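Local coordinates for universal stress protein A-like protein (Arabidopsis thaliana, PDB 2GM3) that binds AMP as a plant member of the universal stress protein family, though its cellular role is unsettled, at residues Pro5-Ala14 with Ser44-Val53; Gly110-Gln118 with Val146-Ala154. One frame throughout, in Å; residues are numbered along the deposited sequence.

How the contacts relate
Contact 1 is the sheet interior and contact 2 the helical layer lying against it, their centres about 15 Å apart. Strands 6-11 and 46-54, joined in contact 1, sit in the middle of the parallel sheet and are tied by a continuous run of backbone hydrogen bonds. Contact 2, partly buried, sets helix 112-123 beside helix 146-153 with no hydrogen bond between its segments: alkyl groups, cysteine sulfur and one aromatic ring do the work. The two layers meet directly, V53 CG1 resting on P112 and the M9 methyl on the backbone of I116. Both also hold AMP: contact 1 takes the adenine edge and a ribose hydroxyl, while contact 2 hydrogen-bonds the phosphate and packs on the base and ribose.

Contact 1: residues Pro5-Ala14 with Ser44-Val53; sequences PTKVMVAVNA and SDFKILLLHV. With AMP (adenosine monophosphate), chain G.
V8 and I48 pair where strands 6-11 and 46-54 run side by side and parallel, the two strands of a beta-alpha-beta unit whose crossover helix is 25-39. Seven backbone hydrogen bonds zip the segments together, from T6 N to D45 O (2.8 Å) through to V12 N and L51 O. An eighth comes from a side chain: H52 ND1 gives its hydrogen to V12 O at 2.9 Å, with the oxygen lying in the imidazole plane. H52 CG stands anti to the backbone N (chi1 175°), which brings the ring back across to V12; a leucine here would probably leave V12 O without this donor and N13 CA without the ring edge beside it.

Apolar side chains meet on both faces. On one, V8 CG2 meets the F46 ring at its edge, 3.7 Å from CD2, while I48 CD1 reaches V8 CB; L50 CD2 touches V10 and V12, and F92 of helix 81-99 packs on L50 and V12. On the other, the selenomethionine M9 puts CE against L51 CD2.

AMP sits at the C-terminal ends of the strands. Its O2' donates to A11 O, and the adenine edge pairs with V53: V53 N to N1 at 2.9 Å, N6 to V53 O at 2.8 Å.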
loop_
_atom_site.group_PDB
_atom_site.type_symbol
_atom_site.label_atom_id
_atom_site.label_comp_id
_atom_site.label_asym_id
_atom_site.label_seq_id
_atom_site.Cartn_x
_atom_site.Cartn_y
_atom_site.Cartn_z
ATOM N N PRO A 5 12.904 1.724 -12.616
ATOM C CA PRO A 5 11.452 1.840 -12.751
ATOM C C PRO A 5 10.779 0.957 -11.730
ATOM O O PRO A 5 11.152 -0.215 -11.573
ATOM C CB PRO A 5 11.157 1.358 -14.193
ATOM C CG PRO A 5 12.354 0.655 -14.632
ATOM C CD PRO A 5 13.522 1.213 -13.851
ATOM N N THR A 6 9.814 1.531 -11.017
ATOM C CA THR A 6 9.206 0.859 -9.897
ATOM C C THR A 6 8.212 -0.156 -10.411
ATOM O O THR A 6 7.317 0.180 -11.201
ATOM C CB THR A 6 8.572 1.866 -8.965
ATOM O OG1 THR A 6 9.615 2.575 -8.294
ATOM C CG2 THR A 6 7.703 1.181 -7.943
ATOM N N LYS A 7 8.379 -1.405 -9.988
ATOM C CA LYS A 7 7.445 -2.467 -10.415
ATOM C C LYS A 7 6.275 -2.522 -9.469
ATOM O O LYS A 7 6.408 -2.841 -8.298
ATOM C CB LYS A 7 8.111 -3.852 -10.524
ATOM C CG LYS A 7 9.360 -3.925 -11.438
ATOM C CD LYS A 7 10.132 -5.213 -11.152
ATOM C CE LYS A 7 11.654 -4.982 -11.148
ATOM N NZ LYS A 7 12.356 -5.821 -10.100
ATOM N N VAL A 8 5.113 -2.206 -9.999
ATOM C CA VAL A 8 3.899 -2.198 -9.243
ATOM C C VAL A 8 3.058 -3.408 -9.653
ATOM O O VAL A 8 2.510 -3.437 -10.765
ATOM C CB VAL A 8 3.125 -0.922 -9.557
ATOM C CG1 VAL A 8 1.896 -0.792 -8.643
ATOM C CG2 VAL A 8 4.034 0.283 -9.432
HETATM N N MSE A 9 2.933 -4.387 -8.749
HETATM C CA MSE A 9 2.044 -5.532 -8.999
HETATM C C MSE A 9 0.623 -5.176 -8.603
HETATM O O MSE A 9 0.408 -4.688 -7.496
HETATM C CB MSE A 9 2.489 -6.757 -8.220
HETATM C CG MSE A 9 1.700 -8.000 -8.666
HETATM SE SE MSE A 9 2.476 -9.639 -8.042
HETATM C CE MSE A 9 1.081 -10.147 -7.035
ATOM N N VAL A 10 -0.328 -5.394 -9.503
ATOM C CA VAL A 10 -1.729 -5.009 -9.264
ATOM C C VAL A 10 -2.566 -6.253 -9.419
ATOM O O VAL A 10 -2.580 -6.842 -10.478
ATOM C CB VAL A 10 -2.209 -3.945 -10.248
ATOM C CG1 VAL A 10 -3.648 -3.595 -9.971
ATOM C CG2 VAL A 10 -1.349 -2.676 -10.165
ATOM N N ALA A 11 -3.233 -6.663 -8.349
ATOM C CA ALA A 11 -3.985 -7.881 -8.321
ATOM C C ALA A 11 -5.392 -7.534 -8.799
ATOM O O ALA A 11 -6.091 -6.737 -8.162
ATOM C CB ALA A 11 -4.002 -8.423 -6.902
ATOM N N VAL A 12 -5.813 -8.125 -9.916
ATOM C CA VAL A 12 -7.093 -7.772 -10.540
ATOM C C VAL A 12 -8.007 -8.980 -10.627
ATOM O O VAL A 12 -7.565 -10.118 -10.884
ATOM C CB VAL A 12 -6.914 -7.114 -11.938
ATOM C CG1 VAL A 12 -6.023 -5.842 -11.855
ATOM C CG2 VAL A 12 -6.334 -8.066 -12.938
ATOM N N ASN A 13 -9.286 -8.742 -10.372
ATOM C CA ASN A 13 -10.277 -9.796 -10.461
ATOM C C ASN A 13 -11.575 -9.287 -11.098
ATOM O O ASN A 13 -11.745 -8.073 -11.320
ATOM C CB ASN A 13 -10.539 -10.378 -9.085
ATOM C CG ASN A 13 -11.142 -9.371 -8.143
ATOM O OD1 ASN A 13 -10.714 -8.199 -8.069
ATOM N ND2 ASN A 13 -12.139 -9.812 -7.405
ATOM N N ALA A 14 -12.465 -10.234 -11.395
ATOM C CA ALA A 14 -13.702 -9.956 -12.092
ATOM C C ALA A 14 -14.784 -9.526 -11.111
ATOM O O ALA A 14 -14.767 -9.937 -9.978
ATOM C CB ALA A 14 -14.143 -11.199 -12.890
ATOM N N SER A 44 7.149 6.554 -17.310
ATOM C CA SER A 44 8.342 5.721 -17.467
ATOM C C SER A 44 9.026 5.357 -16.148
ATOM O O SER A 44 9.951 4.536 -16.136
ATOM C CB SER A 44 9.286 6.338 -18.470
ATOM O OG SER A 44 8.630 6.275 -19.716
ATOM N N ASP A 45 8.539 5.933 -15.047
ATOM C CA ASP A 45 9.109 5.679 -13.731
ATOM C C ASP A 45 8.476 4.450 -13.063
ATOM O O ASP A 45 8.953 3.969 -12.048
ATOM C CB ASP A 45 9.027 6.955 -12.879
ATOM C CG ASP A 45 10.111 7.984 -13.258
ATOM O OD1 ASP A 45 11.134 8.072 -12.531
ATOM O OD2 ASP A 45 9.974 8.703 -14.285
ATOM N N PHE A 46 7.414 3.936 -13.672
ATOM C CA PHE A 46 6.672 2.794 -13.148
ATOM C C PHE A 46 6.387 1.747 -14.220
ATOM O O PHE A 46 6.189 2.081 -15.386
ATOM C CB PHE A 46 5.352 3.272 -12.512
ATOM C CG PHE A 46 5.561 4.160 -11.323
ATOM C CD1 PHE A 46 5.753 5.530 -11.488
ATOM C CD2 PHE A 46 5.618 3.622 -10.053
ATOM C CE1 PHE A 46 5.979 6.341 -10.399
ATOM C CE2 PHE A 46 5.846 4.413 -8.964
ATOM C CZ PHE A 46 6.020 5.786 -9.120
ATOM N N LYS A 47 6.342 0.490 -13.800
ATOM C CA LYS A 47 5.916 -0.612 -14.643
ATOM C C LYS A 47 4.824 -1.401 -13.904
ATOM O O LYS A 47 4.989 -1.776 -12.755
ATOM C CB LYS A 47 7.125 -1.505 -14.963
ATOM C CG LYS A 47 6.783 -2.709 -15.809
ATOM C CD LYS A 47 7.997 -3.432 -16.330
ATOM C CE LYS A 47 7.555 -4.634 -17.154
ATOM N NZ LYS A 47 8.563 -4.986 -18.221
ATOM N N ILE A 48 3.704 -1.637 -14.559
ATOM C CA ILE A 48 2.592 -2.281 -13.910
ATOM C C ILE A 48 2.605 -3.776 -14.233
ATOM O O ILE A 48 2.712 -4.177 -15.404
ATOM C CB ILE A 48 1.303 -1.657 -14.358
ATOM C CG1 ILE A 48 1.372 -0.135 -14.154
ATOM C CG2 ILE A 48 0.122 -2.291 -13.649
ATOM C CD1 ILE A 48 1.648 0.393 -12.715
ATOM N N LEU A 49 2.541 -4.598 -13.190
ATOM C CA LEU A 49 2.497 -6.044 -13.363
ATOM C C LEU A 49 1.085 -6.498 -12.949
ATOM O O LEU A 49 0.736 -6.430 -11.799
ATOM C CB LEU A 49 3.600 -6.730 -12.537
ATOM C CG LEU A 49 5.000 -6.210 -12.783
ATOM C CD1 LEU A 49 5.928 -6.721 -11.740
ATOM C CD2 LEU A 49 5.512 -6.624 -14.153
ATOM N N LEU A 50 0.273 -6.892 -13.921
ATOM C CA LEU A 50 -1.114 -7.209 -13.673
ATOM C C LEU A 50 -1.277 -8.691 -13.486
ATOM O O LEU A 50 -0.993 -9.462 -14.390
ATOM C CB LEU A 50 -1.965 -6.755 -14.836
ATOM C CG LEU A 50 -2.045 -5.262 -15.122
ATOM C CD1 LEU A 50 -2.379 -5.064 -16.546
ATOM C CD2 LEU A 50 -3.152 -4.602 -14.171
ATOM N N LEU A 51 -1.703 -9.096 -12.294
ATOM C CA LEU A 51 -1.915 -10.494 -12.036
ATOM C C LEU A 51 -3.392 -10.798 -11.744
ATOM O O LEU A 51 -4.013 -10.167 -10.870
ATOM C CB LEU A 51 -1.029 -10.949 -10.901
ATOM C CG LEU A 51 -1.396 -12.291 -10.276
ATOM C CD1 LEU A 51 -1.014 -13.483 -11.138
ATOM C CD2 LEU A 51 -0.711 -12.383 -8.917
ATOM N N HIS A 52 -3.925 -11.784 -12.473
ATOM C CA HIS A 52 -5.236 -12.340 -12.173
ATOM C C HIS A 52 -5.081 -13.743 -11.689
ATOM O O HIS A 52 -4.423 -14.567 -12.327
ATOM C CB HIS A 52 -6.138 -12.351 -13.404
ATOM C CG HIS A 52 -7.447 -13.018 -13.159
ATOM N ND1 HIS A 52 -8.406 -12.486 -12.325
ATOM C CD2 HIS A 52 -7.958 -14.185 -13.626
ATOM C CE1 HIS A 52 -9.460 -13.285 -12.298
ATOM N NE2 HIS A 52 -9.222 -14.311 -13.095
ATOM N N VAL A 53 -5.688 -14.054 -10.556
ATOM C CA VAL A 53 -5.690 -15.438 -10.123
ATOM C C VAL A 53 -7.009 -16.097 -10.497
ATOM O O VAL A 53 -8.067 -15.631 -10.135
ATOM C CB VAL A 53 -5.338 -15.586 -8.644
ATOM C CG1 VAL A 53 -5.149 -17.058 -8.257
ATOM C CG2 VAL A 53 -4.055 -14.863 -8.389
HETATM P P AMP G . -10.864 -8.242 -0.511
HETATM O O1P AMP G . -11.157 -9.593 -0.843
HETATM O O2P AMP G . -12.019 -7.317 -0.607
HETATM O O3P AMP G . -10.094 -7.997 0.696
HETATM O "O5'" AMP G . -9.881 -7.661 -1.621
HETATM C "C5'" AMP G . -10.319 -7.538 -2.956
HETATM C "C4'" AMP G . -9.068 -7.416 -3.784
HETATM O "O4'" AMP G . -8.290 -8.661 -3.782
HETATM C "C3'" AMP G . -9.353 -7.134 -5.232
HETATM O "O3'" AMP G . -9.561 -5.699 -5.373
HETATM C "C2'" AMP G . -8.045 -7.566 -5.875
HETATM O "O2'" AMP G . -7.106 -6.495 -5.768
HETATM C "C1'" AMP G . -7.606 -8.751 -5.022
HETATM N N9 AMP G . -8.175 -9.983 -5.603
HETATM C C8 AMP G . -9.307 -10.631 -5.243
HETATM N N7 AMP G . -9.466 -11.710 -6.029
HETATM C C5 AMP G . -8.418 -11.772 -6.859
HETATM C C6 AMP G . -8.004 -12.643 -7.871
HETATM N N6 AMP G . -8.695 -13.712 -8.225
HETATM N N1 AMP G . -6.873 -12.375 -8.514
HETATM C C2 AMP G . -6.127 -11.324 -8.239
HETATM N N3 AMP G . -6.470 -10.471 -7.285
HETATM C C4 AMP G . -7.602 -10.673 -6.584
#

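Contact 2: residues Gly110-Gln118 with Val146-Ala154; sequences GDPKDVICQ and VSAFCVKHA. With AMP (adenosine monophosphate), chain G.
K113 lays its aliphatic chain over one face of the F149 ring, CD standing 3.7 Å from the ring centroid in a CH-pi contact. The chain crosses the F149 side chain at about a right angle. Its end then turns off to D111, where NZ forms a salt bridge with OD2 at 3.1 Å. The opposite face of the ring carries H153 CD2 from the next turn of its own helix, so the phenyl is sandwiched.

Helices 112-123 and 146-153 run roughly parallel here, their segment axes 9.1 Å apart at an angle of 33°. Deeper in, I116 makes two contacts with separate branches: CD1 lies 3.6 Å from V146 CG1, and CG2 the same distance from C150 SG. C117 SG lies 3.9 Å from F149 CE2, an oblique sulfur-aromatic contact, and 4.1 Å from A154 CB.

At the start of helix 146-153, S147 N and OG both donate to AMP O3P, with OG at 2.5 Å; the helix dipole probably helps. The apolar helix contact continues into the nucleotide pocket, where V146 CG1 is shared between I116 and the ribose O4' and P112 lies against N6, which implies that the helix packing and the AMP site are shaped together.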
loop_
_atom_site.group_PDB
_atom_site.type_symbol
_atom_site.label_atom_id
_atom_site.label_comp_id
_atom_site.label_asym_id
_atom_site.label_seq_id
_atom_site.Cartn_x
_atom_site.Cartn_y
_atom_site.Cartn_z
ATOM N N GLY A 110 -5.146 -21.071 -8.861
ATOM C CA GLY A 110 -5.130 -21.591 -7.496
ATOM C C GLY A 110 -5.895 -20.678 -6.574
ATOM O O GLY A 110 -6.752 -19.912 -7.029
ATOM N N ASP A 111 -5.599 -20.755 -5.273
ATOM C CA ASP A 111 -6.234 -19.848 -4.313
ATOM C C ASP A 111 -5.646 -18.429 -4.460
ATOM O O ASP A 111 -4.429 -18.232 -4.293
ATOM C CB ASP A 111 -6.150 -20.368 -2.872
ATOM C CG ASP A 111 -6.640 -19.334 -1.855
ATOM O OD1 ASP A 111 -7.478 -18.465 -2.216
ATOM O OD2 ASP A 111 -6.174 -19.353 -0.701
ATOM N N PRO A 112 -6.500 -17.443 -4.802
ATOM C CA PRO A 112 -6.014 -16.090 -5.078
ATOM C C PRO A 112 -5.050 -15.487 -4.039
ATOM O O PRO A 112 -3.994 -14.993 -4.426
ATOM C CB PRO A 112 -7.299 -15.257 -5.233
ATOM C CG PRO A 112 -8.297 -16.242 -5.712
ATOM C CD PRO A 112 -7.955 -17.539 -4.997
ATOM N N LYS A 113 -5.379 -15.531 -2.753
ATOM C CA LYS A 113 -4.518 -14.902 -1.751
ATOM C C LYS A 113 -3.147 -15.603 -1.642
ATOM O O LYS A 113 -2.113 -14.932 -1.530
ATOM C CB LYS A 113 -5.204 -14.862 -0.395
ATOM C CG LYS A 113 -5.864 -16.134 -0.044
ATOM C CD LYS A 113 -6.067 -16.236 1.414
ATOM C CE LYS A 113 -6.153 -17.671 1.852
ATOM N NZ LYS A 113 -7.567 -18.049 1.783
ATOM N N ASP A 114 -3.147 -16.934 -1.682
ATOM C CA ASP A 114 -1.928 -17.725 -1.666
ATOM C C ASP A 114 -1.069 -17.425 -2.903
ATOM O O ASP A 114 0.147 -17.214 -2.799
ATOM C CB ASP A 114 -2.254 -19.247 -1.630
ATOM C CG ASP A 114 -2.613 -19.762 -0.221
ATOM O OD1 ASP A 114 -2.278 -19.085 0.791
ATOM O OD2 ASP A 114 -3.210 -20.872 -0.115
ATOM N N VAL A 115 -1.718 -17.408 -4.064
ATOM C CA VAL A 115 -1.023 -17.236 -5.339
ATOM C C VAL A 115 -0.438 -15.845 -5.469
ATOM O O VAL A 115 0.707 -15.692 -5.903
ATOM C CB VAL A 115 -1.935 -17.559 -6.568
ATOM C CG1 VAL A 115 -1.297 -17.087 -7.828
ATOM C CG2 VAL A 115 -2.182 -19.042 -6.649
ATOM N N ILE A 116 -1.215 -14.837 -5.088
ATOM C CA ILE A 116 -0.712 -13.456 -5.085
ATOM C C ILE A 116 0.586 -13.388 -4.298
ATOM O O ILE A 116 1.568 -12.818 -4.788
ATOM C CB ILE A 116 -1.704 -12.454 -4.457
ATOM C CG1 ILE A 116 -2.975 -12.369 -5.296
ATOM C CG2 ILE A 116 -1.036 -11.068 -4.267
ATOM C CD1 ILE A 116 -4.038 -11.516 -4.657
ATOM N N CYS A 117 0.600 -13.996 -3.109
ATOM C CA CYS A 117 1.793 -14.042 -2.286
ATOM C C CYS A 117 2.921 -14.851 -2.902
ATOM O O CYS A 117 4.086 -14.479 -2.778
ATOM C CB CYS A 117 1.476 -14.542 -0.865
ATOM S SG CYS A 117 0.557 -13.304 0.074
ATOM N N GLN A 118 2.596 -15.965 -3.546
ATOM C CA GLN A 118 3.633 -16.755 -4.217
ATOM C C GLN A 118 4.220 -15.932 -5.362
ATOM O O GLN A 118 5.426 -15.927 -5.594
ATOM C CB GLN A 118 3.081 -18.058 -4.775
ATOM C CG GLN A 118 2.704 -19.107 -3.737
ATOM C CD GLN A 118 2.057 -20.322 -4.418
ATOM O OE1 GLN A 118 0.981 -20.214 -5.014
ATOM N NE2 GLN A 118 2.732 -21.469 -4.365
ATOM N N VAL A 146 -9.016 -11.600 0.718
ATOM C CA VAL A 146 -7.772 -11.438 -0.047
ATOM C C VAL A 146 -6.834 -10.325 0.433
ATOM O O VAL A 146 -5.668 -10.587 0.747
ATOM C CB VAL A 146 -8.022 -11.332 -1.589
ATOM C CG1 VAL A 146 -6.698 -11.207 -2.319
ATOM C CG2 VAL A 146 -8.781 -12.544 -2.088
ATOM N N SER A 147 -7.325 -9.093 0.454
ATOM C CA SER A 147 -6.483 -7.936 0.757
ATOM C C SER A 147 -5.836 -8.048 2.129
ATOM O O SER A 147 -4.674 -7.711 2.264
ATOM C CB SER A 147 -7.234 -6.602 0.618
ATOM O OG SER A 147 -8.281 -6.458 1.593
ATOM N N ALA A 148 -6.573 -8.507 3.136
ATOM C CA ALA A 148 -6.022 -8.651 4.484
ATOM C C ALA A 148 -4.929 -9.720 4.541
ATOM O O ALA A 148 -3.971 -9.584 5.283
ATOM C CB ALA A 148 -7.132 -8.990 5.488
ATOM N N PHE A 149 -5.099 -10.804 3.793
ATOM C CA PHE A 149 -4.076 -11.846 3.732
ATOM C C PHE A 149 -2.799 -11.323 3.094
ATOM O O PHE A 149 -1.712 -11.594 3.588
ATOM C CB PHE A 149 -4.582 -13.054 2.946
ATOM C CG PHE A 149 -3.673 -14.248 3.011
ATOM C CD1 PHE A 149 -3.789 -15.174 4.058
ATOM C CD2 PHE A 149 -2.722 -14.472 2.018
ATOM C CE1 PHE A 149 -2.962 -16.310 4.113
ATOM C CE2 PHE A 149 -1.891 -15.598 2.070
ATOM C CZ PHE A 149 -2.013 -16.516 3.110
ATOM N N CYS A 150 -2.943 -10.562 2.019
ATOM C CA CYS A 150 -1.786 -9.987 1.350
ATOM C C CYS A 150 -0.957 -9.030 2.246
ATOM O O CYS A 150 0.279 -9.154 2.336
ATOM C CB CYS A 150 -2.216 -9.330 0.038
ATOM S SG CYS A 150 -2.860 -10.577 -1.149
ATOM N N VAL A 151 -1.653 -8.128 2.926
ATOM C CA VAL A 151 -1.041 -7.148 3.802
ATOM C C VAL A 151 -0.238 -7.869 4.868
ATOM O O VAL A 151 0.875 -7.456 5.213
ATOM C CB VAL A 151 -2.144 -6.288 4.481
ATOM C CG1 VAL A 151 -1.605 -5.532 5.701
ATOM C CG2 VAL A 151 -2.783 -5.364 3.449
ATOM N N LYS A 152 -0.809 -8.962 5.364
ATOM C CA LYS A 152 -0.208 -9.716 6.429
ATOM C C LYS A 152 0.980 -10.547 5.891
ATOM O O LYS A 152 2.012 -10.677 6.553
ATOM C CB LYS A 152 -1.304 -10.565 7.080
ATOM C CG LYS A 152 -0.881 -11.557 8.115
ATOM C CD LYS A 152 -2.116 -12.184 8.799
ATOM C CE LYS A 152 -1.715 -13.442 9.613
ATOM N NZ LYS A 152 -2.777 -13.988 10.510
ATOM N N HIS A 153 0.858 -11.090 4.690
ATOM C CA HIS A 153 1.818 -12.097 4.270
ATOM C C HIS A 153 2.745 -11.740 3.114
ATOM O O HIS A 153 3.852 -12.249 3.039
ATOM C CB HIS A 153 1.110 -13.423 3.989
ATOM C CG HIS A 153 0.629 -14.122 5.225
ATOM N ND1 HIS A 153 1.488 -14.629 6.184
ATOM C CD2 HIS A 153 -0.622 -14.423 5.646
ATOM C CE1 HIS A 153 0.784 -15.197 7.146
ATOM N NE2 HIS A 153 -0.499 -15.079 6.846
ATOM N N ALA A 154 2.313 -10.870 2.213
ATOM C CA ALA A 154 3.145 -10.572 1.051
ATOM C C ALA A 154 4.530 -10.058 1.452
ATOM O O ALA A 154 4.679 -9.347 2.439
ATOM C CB ALA A 154 2.453 -9.644 0.101
HETATM P P AMP G . -10.864 -8.242 -0.511
HETATM O O1P AMP G . -11.157 -9.593 -0.843
HETATM O O2P AMP G . -12.019 -7.317 -0.607
HETATM O O3P AMP G . -10.094 -7.997 0.696
HETATM O "O5'" AMP G . -9.881 -7.661 -1.621
HETATM C "C5'" AMP G . -10.319 -7.538 -2.956
HETATM C "C4'" AMP G . -9.068 -7.416 -3.784
HETATM O "O4'" AMP G . -8.290 -8.661 -3.782
HETATM C "C3'" AMP G . -9.353 -7.134 -5.232
HETATM O "O3'" AMP G . -9.561 -5.699 -5.373
HETATM C "C2'" AMP G . -8.045 -7.566 -5.875
HETATM O "O2'" AMP G . -7.106 -6.495 -5.768
HETATM C "C1'" AMP G . -7.606 -8.751 -5.022
HETATM N N9 AMP G . -8.175 -9.983 -5.603
HETATM C C8 AMP G . -9.307 -10.631 -5.243
HETATM N N7 AMP G . -9.466 -11.710 -6.029
HETATM C C5 AMP G . -8.418 -11.772 -6.859
HETATM C C6 AMP G . -8.004 -12.643 -7.871
HETATM N N6 AMP G . -8.695 -13.712 -8.225
HETATM N N1 AMP G . -6.873 -12.375 -8.514
HETATM C C2 AMP G . -6.127 -11.324 -8.239
HETATM N N3 AMP G . -6.470 -10.471 -7.285
HETATM C C4 AMP G . -7.602 -10.673 -6.584
#